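Local structure of malate synthase (Haloferax volcanii, 3OYZ) at residues Arg95-Gly98 and Phe99-Met102; Gly125-Asp128 and Asp129-Lys132. The protein catalyses the magnesium-dependent Claisen condensation of acetyl-CoA with glyoxylate and the hydrolysis of the malyl-CoA formed, giving malate in the glyoxylate cycle. All coordinates share one frame; numbering follows the deposited sequence.

Contact 1. Residues Arg95-Gly98 and Phe99-Met102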
loop_
_atom_site.group_PDB
_atom_site.type_symbol
_atom_site.label_atom_id
_atom_site.label_comp_id
_atom_site.label_asym_id
_atom_site.label_seq_id
_atom_site.Cartn_x
_atom_site.Cartn_y
_atom_site.Cartn_z
ATOM N N ARG A 95 21.086 21.824 -6.343
ATOM C CA ARG A 95 21.663 21.376 -5.070
ATOM C C ARG A 95 22.654 22.425 -4.585
ATOM O O ARG A 95 22.792 22.703 -3.399
ATOM C CB ARG A 95 22.442 20.030 -5.316
ATOM C CG ARG A 95 21.354 18.941 -5.584
ATOM C CD ARG A 95 21.939 17.509 -5.491
ATOM N NE ARG A 95 22.887 17.202 -6.554
ATOM C CZ ARG A 95 22.620 16.646 -7.735
ATOM N NH1 ARG A 95 21.362 16.438 -8.143
ATOM N NH2 ARG A 95 23.643 16.315 -8.529
ATOM N N TYR A 96 23.509 22.869 -5.497
ATOM C CA TYR A 96 24.575 23.810 -5.103
ATOM C C TYR A 96 23.959 25.124 -4.592
ATOM O O TYR A 96 24.373 25.636 -3.583
ATOM C CB TYR A 96 25.549 24.037 -6.279
ATOM C CG TYR A 96 26.738 24.923 -5.943
ATOM C CD1 TYR A 96 27.475 24.730 -4.780
ATOM C CD2 TYR A 96 27.122 25.965 -6.780
ATOM C CE1 TYR A 96 28.575 25.489 -4.445
ATOM C CE2 TYR A 96 28.211 26.796 -6.417
ATOM C CZ TYR A 96 28.947 26.528 -5.278
ATOM O OH TYR A 96 30.034 27.274 -4.830
ATOM N N GLN A 97 22.934 25.611 -5.264
ATOM C CA GLN A 97 22.221 26.824 -4.842
ATOM C C GLN A 97 21.649 26.659 -3.433
ATOM O O GLN A 97 21.839 27.541 -2.576
ATOM C CB GLN A 97 21.216 27.158 -5.939
ATOM C CG GLN A 97 20.356 28.402 -5.561
ATOM C CD GLN A 97 21.199 29.679 -5.541
ATOM O OE1 GLN A 97 21.243 30.345 -6.573
ATOM N NE2 GLN A 97 21.912 29.985 -4.433
ATOM N N GLY A 98 21.103 25.478 -3.093
ATOM C CA GLY A 98 20.474 25.322 -1.780
ATOM C C GLY A 98 21.556 25.225 -0.753
ATOM O O GLY A 98 21.453 25.814 0.312
ATOM N N PHE A 99 22.658 24.566 -1.096
ATOM C CA PHE A 99 23.744 24.610 -0.163
ATOM C C PHE A 99 24.288 26.065 0.030
ATOM O O PHE A 99 24.609 26.422 1.147
ATOM C CB PHE A 99 24.883 23.817 -0.803
ATOM C CG PHE A 99 26.196 23.919 -0.065
ATOM C CD1 PHE A 99 26.285 23.634 1.273
ATOM C CD2 PHE A 99 27.337 24.296 -0.754
ATOM C CE1 PHE A 99 27.500 23.711 1.979
ATOM C CE2 PHE A 99 28.571 24.375 -0.094
ATOM C CZ PHE A 99 28.658 24.066 1.277
ATOM N N GLN A 100 24.539 26.823 -1.033
ATOM C CA GLN A 100 25.075 28.186 -0.781
ATOM C C GLN A 100 24.160 29.047 0.087
ATOM O O GLN A 100 24.626 29.710 1.007
ATOM C CB GLN A 100 25.312 28.947 -2.078
ATOM C CG GLN A 100 26.094 28.191 -3.133
ATOM C CD GLN A 100 26.127 28.955 -4.475
ATOM O OE1 GLN A 100 25.357 28.667 -5.397
ATOM N NE2 GLN A 100 27.038 29.926 -4.591
ATOM N N HIS A 101 22.857 28.956 -0.160
ATOM C CA HIS A 101 21.876 29.632 0.709
ATOM C C HIS A 101 21.961 29.145 2.129
ATOM O O HIS A 101 21.884 30.016 3.002
ATOM C CB HIS A 101 20.440 29.677 0.143
ATOM C CG HIS A 101 20.280 30.626 -1.015
ATOM N ND1 HIS A 101 19.314 30.500 -1.994
ATOM C CD2 HIS A 101 21.000 31.728 -1.353
ATOM C CE1 HIS A 101 19.419 31.488 -2.873
ATOM N NE2 HIS A 101 20.425 32.248 -2.488
ATOM N N MET A 102 22.176 27.846 2.432
ATOM C CA MET A 102 22.169 27.438 3.823
ATOM C C MET A 102 23.410 27.952 4.477
ATOM O O MET A 102 23.451 28.210 5.708
ATOM C CB MET A 102 22.292 25.887 4.050
ATOM C CG MET A 102 21.118 25.088 3.578
ATOM S SD MET A 102 21.131 23.277 3.949
ATOM C CE MET A 102 22.139 23.249 5.374
#
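Y96 and Q100, one helical turn apart, stack flat group on flat group: the amide of Q100 lies over one face of the phenol ring, offset toward its rim, with the planes 10° apart. OE1 of Q100 is 3.5 Å from CD2 of Y96, and the aliphatic CG of Q100 makes a CH-pi contact, 3.9 Å from the ring centroid. With chi1 at -176° the phenol stands out from the helix, and Q100 (chi1 -50°, extended beyond CG) reaches back to lay its amide there. CD1 of Y96 also packs 4.1 Å from CD2 of F99, at the F99 ring's edge and near its plane. The next i to i+4 pair repeats the theme: NE2 of Q97 sits over the centre of the H101 imidazole, 3.3 Å from its CE1. Beneath runs regular alpha-helical bonding in helix 92-105 of the TIM barrel, the straightest bond joining N of H101 to O of Q97 at 3.0 Å. G98, buried and without a side chain, suits the inward face of the helix. Farther out, F99 stacks on F136 and M102 packs on F137, both of helix 127-143, while H101 NE2 makes a weak hydrogen bond to D60 on helix 59-73.

Contact 2. Residues Gly125-Asp128 and Asp129-Lys132; sequences GGID and DWKK
G125-D128 and D129-K132 meet at the start of helix 127-143, a local contact in the beta-alpha-beta unit that runs from strand 118-121 to strand 152-157. G126 is the N-cap residue, and its carbonyl accepts a bond from N of W130 at 3.3 Å, with a weak second one from N of D129. Two side chains of the first turn tie down the incoming loop. N of G125 hydrogen-bonds to OD2 of D129 at 3.0 Å, on the anti side and tilted 32° out of the carboxylate plane; W87 NE1 also binds this oxygen, so the buried acid is gripped twice. The indole NE1 of W130 reaches O of G125 at 2.9 Å, approaching from above the carbonyl plane. Glycine suits position 125, whose backbone (phi -115°, psi -128°) lies where glycine settles more readily than other residues. CD1 of I127 lies over one face of the W130 ring, offset toward the rim, 4.0 Å from CE3. On the more exposed side, K131 runs beside D128 and, extended beyond CG, brings NZ 3.0 Å from OD1 of D128 in a salt bridge; NZ also pairs with E172, its strongest polar partner, so two carboxylates share the ammonium. I127 and W130 pack on L169 of helix 169-174, W130 also rests on V155 and I157 of strand 152-157, and D129 and K132 touch R95 of helix 92-105.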
loop_
_atom_site.group_PDB
_atom_site.type_symbol
_atom_site.label_atom_id
_atom_site.label_comp_id
_atom_site.label_asym_id
_atom_site.label_seq_id
_atom_site.Cartn_x
_atom_site.Cartn_y
_atom_site.Cartn_z
ATOM N N GLY A 125 15.794 12.129 -3.928
ATOM C CA GLY A 125 15.590 10.928 -4.756
ATOM C C GLY A 125 15.888 9.709 -3.901
ATOM O O GLY A 125 15.350 9.631 -2.788
ATOM N N GLY A 126 16.758 8.805 -4.385
ATOM C CA GLY A 126 17.162 7.617 -3.592
ATOM C C GLY A 126 18.084 7.977 -2.452
ATOM O O GLY A 126 18.518 9.152 -2.320
ATOM N N ILE A 127 18.412 6.989 -1.619
ATOM C CA ILE A 127 19.164 7.313 -0.412
ATOM C C ILE A 127 20.531 7.946 -0.715
ATOM O O ILE A 127 21.027 8.771 0.065
ATOM C CB ILE A 127 19.259 6.029 0.460
ATOM C CG1 ILE A 127 19.735 6.441 1.871
ATOM C CG2 ILE A 127 20.262 5.002 -0.196
ATOM C CD1 ILE A 127 18.496 7.090 2.604
ATOM N N ASP A 128 21.132 7.690 -1.885
ATOM C CA ASP A 128 22.438 8.300 -2.114
ATOM C C ASP A 128 22.279 9.831 -2.369
ATOM O O ASP A 128 23.173 10.571 -1.984
ATOM C CB ASP A 128 23.184 7.638 -3.299
ATOM C CG ASP A 128 23.830 6.317 -2.835
ATOM O OD1 ASP A 128 23.771 5.944 -1.622
ATOM O OD2 ASP A 128 24.470 5.650 -3.631
ATOM N N ASP A 129 21.143 10.265 -2.897
ATOM C CA ASP A 129 20.854 11.739 -3.005
ATOM C C ASP A 129 20.616 12.321 -1.595
ATOM O O ASP A 129 21.032 13.460 -1.297
ATOM C CB ASP A 129 19.561 11.988 -3.788
ATOM C CG ASP A 129 19.256 13.509 -3.989
ATOM O OD1 ASP A 129 20.157 14.238 -4.505
ATOM O OD2 ASP A 129 18.181 13.953 -3.504
ATOM N N TRP A 130 19.949 11.595 -0.694
ATOM C CA TRP A 130 19.857 12.096 0.697
ATOM C C TRP A 130 21.210 12.224 1.364
ATOM O O TRP A 130 21.435 13.148 2.167
ATOM C CB TRP A 130 18.981 11.215 1.650
ATOM C CG TRP A 130 17.565 10.938 1.192
ATOM C CD1 TRP A 130 17.074 10.820 -0.079
ATOM C CD2 TRP A 130 16.489 10.556 2.066
ATOM N NE1 TRP A 130 15.761 10.423 -0.057
ATOM C CE2 TRP A 130 15.387 10.203 1.250
ATOM C CE3 TRP A 130 16.399 10.424 3.457
ATOM C CZ2 TRP A 130 14.143 9.802 1.770
ATOM C CZ3 TRP A 130 15.146 9.983 3.999
ATOM C CH2 TRP A 130 14.042 9.717 3.149
ATOM N N LYS A 131 22.163 11.350 1.050
ATOM C CA LYS A 131 23.481 11.442 1.673
ATOM C C LYS A 131 24.108 12.731 1.081
ATOM O O LYS A 131 24.978 13.312 1.709
ATOM C CB LYS A 131 24.334 10.243 1.222
ATOM C CG LYS A 131 23.778 8.959 1.924
ATOM C CD LYS A 131 24.585 7.688 1.475
ATOM C CE LYS A 131 23.902 6.420 2.092
ATOM N NZ LYS A 131 24.455 5.282 1.271
ATOM N N LYS A 132 23.824 13.096 -0.158
ATOM C CA LYS A 132 24.490 14.367 -0.688
ATOM C C LYS A 132 23.995 15.589 0.132
ATOM O O LYS A 132 24.786 16.459 0.446
ATOM C CB LYS A 132 24.033 14.621 -2.127
ATOM C CG LYS A 132 24.650 13.573 -3.093
ATOM C CD LYS A 132 24.019 13.700 -4.479
ATOM C CE LYS A 132 24.640 12.590 -5.375
ATOM N NZ LYS A 132 24.037 12.655 -6.763
#

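Overall arrangement
Followed from the N terminus, the chain completes contact 1 within helix 92-105, passes through strand 118-121, and then forms contact 2 at the start of helix 127-143. The two are in series, neither enclosing nor crossing the other, and each closes no more than a local turn. Their centres lie 16 Å apart on the same side of the chain's centre, and they meet at R95: its CD packs 3.9 Å from OD1 of D129, while its NH2 comes 4.1 Å from NZ of K132, two like charges close together. R95 NH1 is bonded to O of H88. Contact 1 thus joins contact 2 where two successive outer helices of the barrel pack together.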